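Local coordinates for SnoaL-like domain-containing protein (Burkholderia thailandensis E264, PDB 3EC9), which is of unknown function but, as an NTF2-like protein of the SnoaL-like family, probably binds a small ligand or acts on one in a pocket of its cone-shaped fold, at residues P14-V18 / D85-V90; A40-M46 / I122-F128; S106-R110 / L133-A137. All blocks are in the same frame, centred on the assembly; numbering follows the deposited sequence. Where two conformers were deposited one is given.

Contact 1. Residues P14-V18 / D85-V90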
ATOM      1  N   PRO B  14       0.334   3.386  20.179  1.00 11.15           N
ATOM      2  CA  PRO B  14       0.875   3.540  18.811  1.00 10.72           C
ATOM      3  C   PRO B  14       0.024   4.309  17.823  1.00 10.44           C
ATOM      4  O   PRO B  14       0.535   5.101  17.027  1.00  9.95           O
ATOM      5  CB  PRO B  14       1.075   2.073  18.366  1.00 10.50           C
ATOM      6  CG  PRO B  14       1.417   1.339  19.686  1.00 13.20           C
ATOM      7  CD  PRO B  14       0.495   2.008  20.701  1.00 13.57           C
ATOM      8  N   TYR B  15      -1.294   4.070  17.837  1.00 10.03           N
ATOM      9  CA  TYR B  15      -2.202   4.824  16.990  1.00 10.77           C
ATOM     10  C   TYR B  15      -2.037   6.347  17.198  1.00  9.46           C
ATOM     11  O   TYR B  15      -1.969   7.139  16.254  1.00 10.88           O
ATOM     12  CB  TYR B  15      -3.663   4.385  17.284  1.00  9.92           C
ATOM     13  CG  TYR B  15      -4.758   5.130  16.534  1.00 10.89           C
ATOM     14  CD1 TYR B  15      -5.206   6.357  16.978  1.00  8.48           C
ATOM     15  CD2 TYR B  15      -5.343   4.585  15.389  1.00 11.51           C
ATOM     16  CE1 TYR B  15      -6.192   7.059  16.328  1.00 11.39           C
ATOM     17  CE2 TYR B  15      -6.341   5.268  14.721  1.00 11.85           C
ATOM     18  CZ  TYR B  15      -6.760   6.517  15.186  1.00 12.60           C
ATOM     19  OH  TYR B  15      -7.753   7.218  14.505  1.00 14.19           O
ATOM     20  N   GLN B  16      -2.052   6.758  18.464  1.00 10.42           N
ATOM     21  CA  GLN B  16      -1.920   8.186  18.814  1.00 10.72           C
ATOM     22  C   GLN B  16      -0.579   8.757  18.394  1.00 10.73           C
ATOM     23  O   GLN B  16      -0.488   9.879  17.853  1.00 11.15           O
ATOM     24  CB  GLN B  16      -2.136   8.347  20.311  1.00 11.69           C
ATOM     25  CG  GLN B  16      -3.577   8.126  20.743  1.00 13.54           C
ATOM     26  CD  GLN B  16      -3.738   8.232  22.232  1.00 15.63           C
ATOM     27  OE1 GLN B  16      -3.152   7.449  22.950  1.00 12.14           O
ATOM     28  NE2 GLN B  16      -4.457   9.253  22.716  1.00 12.13           N
ATOM     29  N   ILE B  17       0.479   7.987  18.623  1.00 10.02           N
ATOM     30  CA  ILE B  17       1.823   8.385  18.231  1.00  9.48           C
ATOM     31  C   ILE B  17       1.898   8.629  16.708  1.00  8.74           C
ATOM     32  O   ILE B  17       2.480   9.594  16.225  1.00 11.53           O
ATOM     33  CB  ILE B  17       2.863   7.321  18.672  1.00 11.00           C
ATOM     34  CG1 ILE B  17       2.926   7.333  20.206  1.00 13.62           C
ATOM     35  CG2 ILE B  17       4.299   7.559  18.061  1.00 11.17           C
ATOM     36  CD1 ILE B  17       3.743   6.195  20.862  1.00 12.68           C
ATOM     37  N   VAL B  18       1.314   7.713  15.934  1.00  9.95           N
ATOM     38  CA  VAL B  18       1.310   7.862  14.479  1.00 11.09           C
ATOM     39  C   VAL B  18       0.397   9.001  14.053  1.00 11.64           C
ATOM     40  O   VAL B  18       0.765   9.807  13.214  1.00 11.60           O
ATOM     41  CB  VAL B  18       0.913   6.528  13.802  1.00  9.08           C
ATOM     42  CG1 VAL B  18       0.633   6.705  12.279  1.00 10.75           C
ATOM     43  CG2 VAL B  18       2.009   5.493  14.048  1.00  9.88           C
ATOM     44  N   ASP B  85      -6.071   0.852  13.451  1.00 11.29           N
ATOM     45  CA  ASP B  85      -5.363   0.506  14.678  1.00 10.50           C
ATOM     46  C   ASP B  85      -5.243  -1.011  14.767  1.00 12.59           C
ATOM     47  O   ASP B  85      -6.201  -1.674  15.128  1.00 11.83           O
ATOM     48  CB  ASP B  85      -6.172   1.079  15.877  1.00 12.24           C
ATOM     49  CG  ASP B  85      -5.444   0.967  17.200  1.00 17.44           C
ATOM     50  OD1 ASP B  85      -4.442   0.257  17.283  1.00 16.42           O
ATOM     51  OD2 ASP B  85      -5.902   1.593  18.205  1.00 15.22           O
ATOM     52  N   ALA B  86      -4.045  -1.558  14.498  1.00 11.96           N
ATOM     53  CA  ALA B  86      -3.764  -2.997  14.668  1.00 11.66           C
ATOM     54  C   ALA B  86      -2.779  -3.186  15.846  1.00 12.54           C
ATOM     55  O   ALA B  86      -1.890  -4.054  15.844  1.00 13.90           O
ATOM     56  CB  ALA B  86      -3.193  -3.585  13.342  1.00 10.27           C
ATOM     57  N   GLY B  87      -2.900  -2.344  16.857  1.00 12.74           N
ATOM     58  CA  GLY B  87      -2.146  -2.544  18.097  1.00 12.06           C
ATOM     59  C   GLY B  87      -0.776  -1.910  18.027  1.00 11.39           C
ATOM     60  O   GLY B  87      -0.652  -0.677  17.987  1.00 11.62           O
ATOM     61  N   ASP B  88       0.260  -2.729  17.915  1.00 11.83           N
ATOM     62  CA  ASP B  88       1.605  -2.196  17.750  1.00 13.73           C
ATOM     63  C   ASP B  88       1.865  -1.750  16.331  1.00 13.34           C
ATOM     64  O   ASP B  88       2.816  -1.005  16.079  1.00 12.76           O
ATOM     65  CB  ASP B  88       2.648  -3.227  18.134  1.00 14.10           C
ATOM     66  CG  ASP B  88       2.615  -3.563  19.627  1.00 22.40           C
ATOM     67  OD1 ASP B  88       2.176  -2.697  20.416  1.00 24.43           O
ATOM     68  OD2 ASP B  88       3.012  -4.702  19.967  1.00 37.05           O
ATOM     69  N   THR B  89       1.043  -2.232  15.402  0.50 12.15           N
ATOM     70  CA  THR B  89       1.091  -1.762  14.019  0.50 12.03           C
ATOM     71  C   THR B  89      -0.090  -0.824  13.787  0.50  9.76           C
ATOM     72  O   THR B  89      -1.171  -0.969  14.398  0.50  8.71           O
ATOM     73  CB  THR B  89       1.085  -2.933  12.979  0.50 11.31           C
ATOM     74  OG1 THR B  89       1.035  -2.423  11.634  0.50 22.55           O
ATOM     75  CG2 THR B  89      -0.084  -3.814  13.194  0.50 12.43           C
ATOM     76  N   VAL B  90       0.132   0.158  12.920  1.00 10.40           N
ATOM     77  CA  VAL B  90      -0.899   1.142  12.600  1.00  9.04           C
ATOM     78  C   VAL B  90      -0.805   1.326  11.082  1.00 10.32           C
ATOM     79  O   VAL B  90       0.312   1.370  10.573  1.00 10.44           O
ATOM     80  CB  VAL B  90      -0.639   2.464  13.290  1.00 10.28           C
ATOM     81  CG1 VAL B  90      -1.764   3.515  12.985  1.00 10.86           C
ATOM     82  CG2 VAL B  90      -0.468   2.230  14.808  1.00 12.74           C
TER
HETATM   83  O   HOH W   1      -2.364   1.311  18.808  1.00 14.22           O

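Contact 2. Residues A40-M46 / I122-F128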
ATOM      1  N   ALA B  40      16.639   3.067  16.192  1.00 17.77           N
ATOM      2  CA  ALA B  40      16.698   1.864  15.375  1.00 21.36           C
ATOM      3  C   ALA B  40      15.703   1.916  14.188  1.00 17.88           C
ATOM      4  O   ALA B  40      15.442   0.905  13.574  1.00 16.18           O
ATOM      5  CB  ALA B  40      16.396   0.655  16.260  1.00 24.42           C
ATOM      6  N   ILE B  41      15.202   3.100  13.856  1.00 14.51           N
ATOM      7  CA  ILE B  41      14.216   3.245  12.769  1.00 11.71           C
ATOM      8  C   ILE B  41      14.639   2.564  11.451  1.00 12.17           C
ATOM      9  O   ILE B  41      15.778   2.701  11.034  1.00 14.23           O
ATOM     10  CB  ILE B  41      13.950   4.767  12.459  1.00 15.15           C
ATOM     11  CG1 ILE B  41      12.803   4.970  11.459  1.00 14.60           C
ATOM     12  CG2 ILE B  41      15.221   5.443  11.965  1.00 14.60           C
ATOM     13  CD1 ILE B  41      11.491   4.395  11.914  1.00 12.76           C
ATOM     14  N   GLU B  42      13.697   1.873  10.796  1.00 10.27           N
ATOM     15  CA  GLU B  42      13.797   1.480   9.395  1.00 12.24           C
ATOM     16  C   GLU B  42      12.600   2.092   8.660  1.00 13.04           C
ATOM     17  O   GLU B  42      11.464   1.705   8.897  1.00 11.53           O
ATOM     18  CB  GLU B  42      13.845  -0.046   9.281  1.00 15.40           C
ATOM     19  CG  GLU B  42      15.075  -0.626   9.974  1.00 19.11           C
ATOM     20  CD  GLU B  42      15.197  -2.137   9.854  1.00 28.81           C
ATOM     21  OE1 GLU B  42      14.417  -2.761   9.093  1.00 37.22           O
ATOM     22  OE2 GLU B  42      16.098  -2.693  10.528  1.00 44.21           O
ATOM     23  N   TRP B  43      12.871   3.084   7.825  1.00 11.30           N
ATOM     24  CA  TRP B  43      11.850   3.837   7.104  1.00 10.33           C
ATOM     25  C   TRP B  43      12.063   3.578   5.606  1.00 10.36           C
ATOM     26  O   TRP B  43      13.054   4.014   5.005  1.00 11.98           O
ATOM     27  CB  TRP B  43      12.003   5.306   7.447  1.00 11.93           C
ATOM     28  CG  TRP B  43      11.097   6.225   6.757  1.00 13.19           C
ATOM     29  CD1 TRP B  43      11.031   6.479   5.390  1.00 11.49           C
ATOM     30  CD2 TRP B  43      10.128   7.089   7.358  1.00 10.89           C
ATOM     31  NE1 TRP B  43      10.100   7.435   5.128  1.00 12.58           N
ATOM     32  CE2 TRP B  43       9.536   7.847   6.310  1.00 10.71           C
ATOM     33  CE3 TRP B  43       9.730   7.333   8.679  1.00 10.28           C
ATOM     34  CZ2 TRP B  43       8.528   8.805   6.538  1.00  9.89           C
ATOM     35  CZ3 TRP B  43       8.692   8.290   8.896  1.00  9.62           C
ATOM     36  CH2 TRP B  43       8.122   9.006   7.824  1.00 10.40           C
ATOM     37  N   THR B  44      11.139   2.823   5.028  1.00  9.06           N
ATOM     38  CA  THR B  44      11.212   2.393   3.658  1.00 10.46           C
ATOM     39  C   THR B  44      10.230   3.144   2.706  1.00  9.88           C
ATOM     40  O   THR B  44       9.006   3.063   2.815  1.00  8.51           O
ATOM     41  CB  THR B  44      10.975   0.883   3.506  1.00 11.27           C
ATOM     42  OG1 THR B  44      11.959   0.203   4.299  1.00 12.53           O
ATOM     43  CG2 THR B  44      11.031   0.469   2.037  1.00 11.65           C
ATOM     44  N   GLU B  45      10.808   3.879   1.771  1.00  9.17           N
ATOM     45  CA  GLU B  45      10.087   4.494   0.661  1.00 10.46           C
ATOM     46  C   GLU B  45      10.073   3.400  -0.440  1.00 10.07           C
ATOM     47  O   GLU B  45      11.053   2.668  -0.625  1.00  9.11           O
ATOM     48  CB  GLU B  45      10.812   5.743   0.164  1.00 10.08           C
ATOM     49  CG  GLU B  45      10.802   6.890   1.166  1.00  8.73           C
ATOM     50  CD  GLU B  45       9.487   7.563   1.259  1.00 13.96           C
ATOM     51  OE1 GLU B  45       9.048   8.174   0.278  1.00 11.06           O
ATOM     52  OE2 GLU B  45       8.899   7.551   2.342  1.00 12.89           O
HETATM   53  N   MSE B  46       8.920   3.249  -1.093  1.00  8.51           N
HETATM   54  CA  MSE B  46       8.740   2.158  -2.037  1.00  8.76           C
HETATM   55  C   MSE B  46       9.761   2.151  -3.186  1.00  8.81           C
HETATM   56  O   MSE B  46      10.153   3.190  -3.663  1.00 10.09           O
HETATM   57  CB  MSE B  46       7.320   2.203  -2.602  1.00 10.10           C
HETATM   58  CG  MSE B  46       6.943   1.012  -3.351  1.00 11.44           C
HETATM   59 SE   MSE B  46       5.049   0.958  -3.919  0.75  7.58          SE
HETATM   60  CE  MSE B  46       4.322  -0.605  -2.977  1.00 10.99           C
ATOM     61  N   ILE B 122       8.453   4.999  17.158  1.00 11.25           N
ATOM     62  CA  ILE B 122       8.243   4.465  15.817  1.00 11.21           C
ATOM     63  C   ILE B 122       9.531   3.774  15.359  1.00 10.85           C
ATOM     64  O   ILE B 122      10.582   4.408  15.238  1.00 12.24           O
ATOM     65  CB  ILE B 122       7.874   5.603  14.837  1.00 11.91           C
ATOM     66  CG1 ILE B 122       6.522   6.250  15.205  1.00 12.70           C
ATOM     67  CG2 ILE B 122       7.828   5.103  13.386  1.00 12.15           C
ATOM     68  CD1 ILE B 122       6.268   7.581  14.433  1.00 12.13           C
ATOM     69  N   VAL B 123       9.430   2.468  15.115  1.00 10.73           N
ATOM     70  CA  VAL B 123      10.597   1.678  14.648  1.00 11.74           C
ATOM     71  C   VAL B 123      10.562   1.226  13.172  1.00 11.01           C
ATOM     72  O   VAL B 123      11.560   0.817  12.635  1.00 10.47           O
ATOM     73  CB  VAL B 123      10.787   0.429  15.506  1.00 12.87           C
ATOM     74  CG1 VAL B 123      11.220   0.824  16.925  1.00 12.99           C
ATOM     75  CG2 VAL B 123       9.598  -0.489  15.508  1.00 14.22           C
ATOM     76  N   HIS B 124       9.392   1.203  12.563  0.50 11.75           N
ATOM     77  CA  HIS B 124       9.299   0.858  11.130  0.50 12.26           C
ATOM     78  C   HIS B 124       8.196   1.692  10.449  0.50 10.35           C
ATOM     79  O   HIS B 124       7.119   1.937  11.007  0.50 11.45           O
ATOM     80  CB  HIS B 124       9.050  -0.651  10.893  0.50 13.48           C
ATOM     81  CG  HIS B 124       9.713  -1.195   9.652  0.50 12.88           C
ATOM     82  ND1 HIS B 124       9.165  -1.095   8.389  0.50 21.90           N
ATOM     83  CD2 HIS B 124      10.888  -1.860   9.499  0.50 15.14           C
ATOM     84  CE1 HIS B 124       9.979  -1.658   7.512  0.50 23.13           C
ATOM     85  NE2 HIS B 124      11.034  -2.127   8.159  0.50 22.52           N
ATOM     86  N   PHE B 125       8.503   2.094   9.223  1.00  8.91           N
ATOM     87  CA  PHE B 125       7.563   2.741   8.300  1.00 10.67           C
ATOM     88  C   PHE B 125       7.784   2.096   6.947  1.00 12.66           C
ATOM     89  O   PHE B 125       8.932   1.899   6.514  1.00 10.65           O
ATOM     90  CB  PHE B 125       7.855   4.235   8.171  1.00 10.18           C
ATOM     91  CG  PHE B 125       7.199   4.915   7.005  1.00  8.45           C
ATOM     92  CD1 PHE B 125       7.833   4.983   5.759  1.00  8.63           C
ATOM     93  CD2 PHE B 125       5.936   5.474   7.149  1.00  9.20           C
ATOM     94  CE1 PHE B 125       7.210   5.632   4.719  1.00  9.53           C
ATOM     95  CE2 PHE B 125       5.311   6.145   6.078  1.00 10.32           C
ATOM     96  CZ  PHE B 125       5.953   6.215   4.890  1.00 10.11           C
ATOM     97  N   GLU B 126       6.686   1.786   6.261  1.00  9.64           N
ATOM     98  CA  GLU B 126       6.803   1.346   4.878  1.00  9.48           C
ATOM     99  C   GLU B 126       5.690   1.977   4.023  1.00  9.36           C
ATOM    100  O   GLU B 126       4.514   1.951   4.407  1.00  9.93           O
ATOM    101  CB  GLU B 126       6.889  -0.185   4.745  1.00 10.44           C
ATOM    102  CG  GLU B 126       7.075  -0.644   3.268  1.00 10.97           C
ATOM    103  CD  GLU B 126       7.273  -2.109   3.100  1.00 13.35           C
ATOM    104  OE1 GLU B 126       7.158  -2.882   4.100  1.00 11.48           O
ATOM    105  OE2 GLU B 126       7.640  -2.518   1.954  1.00 12.11           O
ATOM    106  N   GLN B 127       6.065   2.506   2.862  1.00  9.09           N
ATOM    107  CA  GLN B 127       5.162   3.196   1.968  1.00  8.94           C
ATOM    108  C   GLN B 127       4.717   2.232   0.820  1.00 10.01           C
ATOM    109  O   GLN B 127       5.541   1.512   0.247  1.00  9.96           O
ATOM    110  CB  GLN B 127       5.921   4.371   1.332  1.00  8.10           C
ATOM    111  CG  GLN B 127       5.201   5.133   0.255  1.00  9.56           C
ATOM    112  CD  GLN B 127       6.222   5.949  -0.568  1.00  9.77           C
ATOM    113  OE1 GLN B 127       7.179   5.388  -1.160  1.00 10.93           O
ATOM    114  NE2 GLN B 127       6.044   7.247  -0.587  1.00 12.91           N
ATOM    115  N   PHE B 128       3.421   2.266   0.492  1.00  9.30           N
ATOM    116  CA  PHE B 128       2.863   1.520  -0.624  1.00  8.60           C
ATOM    117  C   PHE B 128       2.007   2.475  -1.461  1.00  8.77           C
ATOM    118  O   PHE B 128       0.909   2.827  -1.052  1.00 10.20           O
ATOM    119  CB  PHE B 128       1.984   0.350  -0.158  1.00 10.21           C
ATOM    120  CG  PHE B 128       2.662  -0.614   0.805  1.00 10.61           C
ATOM    121  CD1 PHE B 128       2.808  -0.269   2.119  1.00 12.92           C
ATOM    122  CD2 PHE B 128       3.161  -1.830   0.361  1.00 11.46           C
ATOM    123  CE1 PHE B 128       3.444  -1.142   3.004  1.00 10.30           C
ATOM    124  CE2 PHE B 128       3.786  -2.715   1.225  1.00 10.64           C
ATOM    125  CZ  PHE B 128       3.941  -2.365   2.562  1.00 12.68           C
TER
HETATM  126  O   HOH W   2      13.260  -1.471  12.933  1.00 43.14           O

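Contact 3. Residues S106-R110 / L133-A137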
ATOM      1  N   SER B 106       1.113  17.590 -12.746  0.50 12.46           N
ATOM      2  CA  SER B 106       0.589  17.113 -11.456  0.50 13.91           C
ATOM      3  C   SER B 106       0.155  15.653 -11.512  0.50 14.35           C
ATOM      4  O   SER B 106       0.016  15.076 -12.587  0.50 11.69           O
ATOM      5  CB  SER B 106      -0.580  17.980 -10.987  0.50 15.16           C
ATOM      6  OG  SER B 106      -1.628  17.975 -11.930  0.50 13.17           O
ATOM      7  N   PHE B 107      -0.033  15.065 -10.329  1.00 13.47           N
ATOM      8  CA  PHE B 107      -0.613  13.725 -10.162  1.00 12.89           C
ATOM      9  C   PHE B 107      -1.413  13.757  -8.874  1.00 12.03           C
ATOM     10  O   PHE B 107      -1.230  14.622  -7.986  1.00 13.12           O
ATOM     11  CB  PHE B 107       0.475  12.621 -10.023  1.00 12.71           C
ATOM     12  CG  PHE B 107       1.086  12.565  -8.630  1.00  9.61           C
ATOM     13  CD1 PHE B 107       2.081  13.477  -8.257  1.00 12.95           C
ATOM     14  CD2 PHE B 107       0.664  11.652  -7.692  1.00  9.88           C
ATOM     15  CE1 PHE B 107       2.624  13.445  -7.005  1.00 14.23           C
ATOM     16  CE2 PHE B 107       1.213  11.621  -6.429  1.00  9.93           C
ATOM     17  CZ  PHE B 107       2.179  12.524  -6.076  1.00 11.20           C
ATOM     18  N   GLU B 108      -2.296  12.762  -8.762  1.00 10.88           N
ATOM     19  CA  GLU B 108      -2.936  12.424  -7.515  1.00 10.11           C
ATOM     20  C   GLU B 108      -3.029  10.896  -7.481  1.00 11.12           C
ATOM     21  O   GLU B 108      -3.389  10.277  -8.444  1.00 12.63           O
ATOM     22  CB  GLU B 108      -4.319  13.075  -7.424  1.00 14.20           C
ATOM     23  CG  GLU B 108      -5.096  12.723  -6.173  1.00 14.26           C
ATOM     24  CD  GLU B 108      -6.346  13.502  -6.022  1.00 17.28           C
ATOM     25  OE1 GLU B 108      -6.850  14.018  -7.033  1.00 38.64           O
ATOM     26  OE2 GLU B 108      -6.820  13.612  -4.866  1.00 31.99           O
ATOM     27  N   CYS B 109      -2.740  10.295  -6.349  1.00  9.13           N
ATOM     28  CA  CYS B 109      -2.898   8.827  -6.257  1.00 12.05           C
ATOM     29  C   CYS B 109      -3.096   8.346  -4.816  1.00 10.38           C
ATOM     30  O   CYS B 109      -2.976   9.127  -3.856  1.00 11.38           O
ATOM     31  CB  CYS B 109      -1.682   8.136  -6.898  1.00 11.20           C
ATOM     32  SG  CYS B 109      -0.147   8.242  -5.885  1.00 12.52           S
ATOM     33  N   ARG B 110      -3.373   7.062  -4.665  1.00 10.23           N
ATOM     34  CA  ARG B 110      -3.563   6.463  -3.361  1.00  8.02           C
ATOM     35  C   ARG B 110      -2.264   6.016  -2.738  1.00  9.63           C
ATOM     36  O   ARG B 110      -1.248   5.757  -3.421  1.00 10.10           O
ATOM     37  CB  ARG B 110      -4.537   5.289  -3.475  1.00  9.51           C
ATOM     38  CG  ARG B 110      -5.970   5.692  -3.920  1.00 11.05           C
ATOM     39  CD  ARG B 110      -6.701   6.307  -2.805  1.00 11.60           C
ATOM     40  NE  ARG B 110      -7.239   5.307  -1.882  1.00 14.35           N
ATOM     41  CZ  ARG B 110      -7.736   5.584  -0.682  1.00 15.05           C
ATOM     42  NH1 ARG B 110      -7.666   6.814  -0.192  1.00 15.71           N
ATOM     43  NH2 ARG B 110      -8.311   4.636   0.040  1.00 12.77           N
ATOM     44  N   LEU B 133       1.748   6.316 -11.396  1.00  9.99           N
ATOM     45  CA  LEU B 133       1.152   7.675 -11.502  1.00 11.12           C
ATOM     46  C   LEU B 133       2.111   8.772 -11.090  1.00 12.28           C
ATOM     47  O   LEU B 133       2.107   9.842 -11.688  1.00 14.74           O
ATOM     48  CB  LEU B 133      -0.164   7.769 -10.730  1.00  9.94           C
ATOM     49  CG  LEU B 133      -1.423   7.281 -11.475  1.00  9.90           C
ATOM     50  CD1 LEU B 133      -1.328   5.879 -12.077  1.00 12.44           C
ATOM     51  CD2 LEU B 133      -2.704   7.423 -10.613  1.00 11.78           C
ATOM     52  N   VAL B 134       2.916   8.546 -10.051  1.00 12.16           N
ATOM     53  CA  VAL B 134       3.935   9.526  -9.689  1.00 10.88           C
ATOM     54  C   VAL B 134       4.977   9.688 -10.821  1.00 13.31           C
ATOM     55  O   VAL B 134       5.327  10.792 -11.262  1.00 12.77           O
ATOM     56  CB  VAL B 134       4.614   9.100  -8.380  1.00 10.62           C
ATOM     57  CG1 VAL B 134       5.744  10.107  -8.059  1.00 12.64           C
ATOM     58  CG2 VAL B 134       3.595   8.982  -7.214  1.00 12.92           C
ATOM     59  N   ALA B 135       5.429   8.558 -11.334  1.00 12.54           N
ATOM     60  CA  ALA B 135       6.360   8.524 -12.459  1.00 14.34           C
ATOM     61  C   ALA B 135       5.820   9.244 -13.720  1.00 15.11           C
ATOM     62  O   ALA B 135       6.579   9.908 -14.439  1.00 16.92           O
ATOM     63  CB  ALA B 135       6.758   7.059 -12.770  1.00 14.02           C
ATOM     64  N   GLN B 136       4.535   9.142 -13.992  1.00 14.77           N
ATOM     65  CA  GLN B 136       3.930   9.810 -15.156  1.00 16.31           C
ATOM     66  C   GLN B 136       4.116  11.331 -15.065  1.00 15.25           C
ATOM     67  O   GLN B 136       4.283  12.022 -16.077  1.00 16.92           O
ATOM     68  CB  GLN B 136       2.438   9.474 -15.267  1.00 17.13           C
ATOM     69  CG  GLN B 136       2.103   8.095 -15.772  1.00 19.70           C
ATOM     70  CD  GLN B 136       0.594   7.709 -15.587  1.00 20.21           C
ATOM     71  OE1 GLN B 136      -0.206   8.424 -14.963  1.00 20.47           O
ATOM     72  NE2 GLN B 136       0.224   6.594 -16.161  1.00 28.69           N
ATOM     73  N   ALA B 137       4.027  11.869 -13.858  1.00 11.80           N
ATOM     74  CA  ALA B 137       4.185  13.302 -13.627  1.00 13.67           C
ATOM     75  C   ALA B 137       5.637  13.748 -13.906  1.00 14.40           C
ATOM     76  O   ALA B 137       5.889  14.921 -14.122  1.00 15.62           O
ATOM     77  CB  ALA B 137       3.767  13.671 -12.205  1.00 14.61           C
TER

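Contact 1. Residues P14-V18 / D85-V90
Pro14, at the start of helix 14-26, rests on the tip of a beta-hairpin. The hairpin joins strands 73-86 and 89-100 of the curved sheet in this NTF2-like fold. A type II' turn from Ala86 to Thr89 closes it, with Gly87 at a positive phi.

The apolar contacts gather round Val90, which uses both methyls. With chi1 at -178°, CG1 is anti to the backbone N and meets Val18 CG1 tip to tip at 4.1 Å. CG2 lies against the helix backbone, 3.6 Å from Tyr15 N, and also touches Pro14 CB. Pro14 also touches Val117, and Val18 touches Trp115, both on strand 106-118.

Two further contacts pack the helix on the turn and on Asp85. Pro14 CB presses on the turn, 3.3 Å from Gly87 O. The Tyr15 side chain crosses that of Asp85 at about a right angle, yet ring and carboxylate planes are only 28° apart. Tyr15 CD2 comes to 3.6 Å from Asp85 CB. On the hairpin, Ala86 and Thr89 pack on His84 of the second subunit.

The polar contacts serve the turn and the helix start. Asp85 OD1 accepts from Gly87 N at 3.1 Å, forming an Asx turn. One water joins helix and turn: it accepts from Tyr15 N at 3.1 Å and donates to Asp85 OD1 at 2.8 Å and to Gly87 O at 2.7 Å.

Contact 2. Residues A40-M46 / I122-F128
Glu42 and Thr44 join Phe125 and its neighbours through the backbone, making strands 41-45 and 121-129 a parallel pair. Glu42 N donates to Val123 O and Phe125 N to Glu42 O. Thr44 N then donates to Phe125 O at 2.8 Å, almost straight, and Gln127 N to Thr44 O. Past the last of these, a side chain takes over. Gln127 OE1 accepts from Met46 N at 2.8 Å, while its NE2 bonds to Tyr96 OH. At the other end, one water donates to Ala40 O and Val123 O. Glu126 forms a salt bridge with Arg110 of the second subunit.

Trp43 and Phe125 share one sheet face and stack face to face. CG of each stands anti to the backbone N (chi1 177° for Trp43). The six-membered ring of Trp43 and the Phe125 ring have centroids 3.9 Å apart and planes at 20°. The rings are offset, Phe125 CD1 lying over the indole toward its rim. Trp43 NE1 donates to Glu45 OE2 at 3.0 Å, on the anti side but tilted 25° from the carboxylate plane, which helps fix the indole. A bound acetate near Glu45 and a glycerol near Phe125 are consistent with a pocket here.

Apolar contacts finish both ends. Ile41 CD1 meets Ile122 CG2 at 4.0 Å. Selenomethionine Met46 puts CE 3.7 Å from Phe128 CD2.

Val123 and His124 form a classic bulge opposite Arg116 on strand 106-118. Trp43 is hydrogen-bonded through its backbone to Tyr55 of strand 53-55, and helix 58-72 touches Ile41, Trp43 and Glu45.

Contact 3. Residues S106-R110 / L133-A137
Phe107 fits its side chain among Leu133, Val134 and Ala137 of helix 131-137. The helix segment runs antiparallel to strand 106-110, at 176°, with the axes 7.4 Å apart. This packs the C-terminal helix on the end of the curved sheet.

The root of Phe107 fills a shallow groove on the helix. Its CB lies 3.6 Å from Leu133 O and 4.1 Å from Ala137 CB. With chi1 at 79°, CG sits between the backbone N and the carbonyl carbon, and the ring lies alongside Val134. The Val134 CG2 methyl is over one ring face, 4.1 Å from its centroid, a CH-pi contact.

Further along the strand the bump comes from the helix. Leu133 CD2 nestles 3.6 Å from Glu108 O and 3.9 Å from Cys109 CB. Cys109 SG comes to the Val134 CG2 methyl beside the ring, at 4.0 Å. Trp73 meets the ring of Phe107 and also touches Val134 and Ala137.

The contact is carried by carbon and sulfur, with backbone carbonyls of Ser106, Glu108 and Leu133 meeting only carbon across it. Its hold therefore depends on close fit and dispersion, not on directed bonds.

Overall arrangement
Contact 2 lies nearest the middle of the chain and is the most buried. Contacts 1 and 3 sit farther out, on opposite sides of the chain's centre, about 28 Å apart between centres. All three reach the same sheet. Contact 2 is strand with strand and relies on backbone bonds and a ring stack. The outer two each pack a terminal helix on the sheet, but differ: contact 1 adds a water bridge at an exposed turn, while contact 3 is apolar. Contacts 1 and 2 touch through Ile17 and Ile122. Strand 121-129 of contact 2 leads into helix 131-137 of contact 3. Each contact also meets the second subunit.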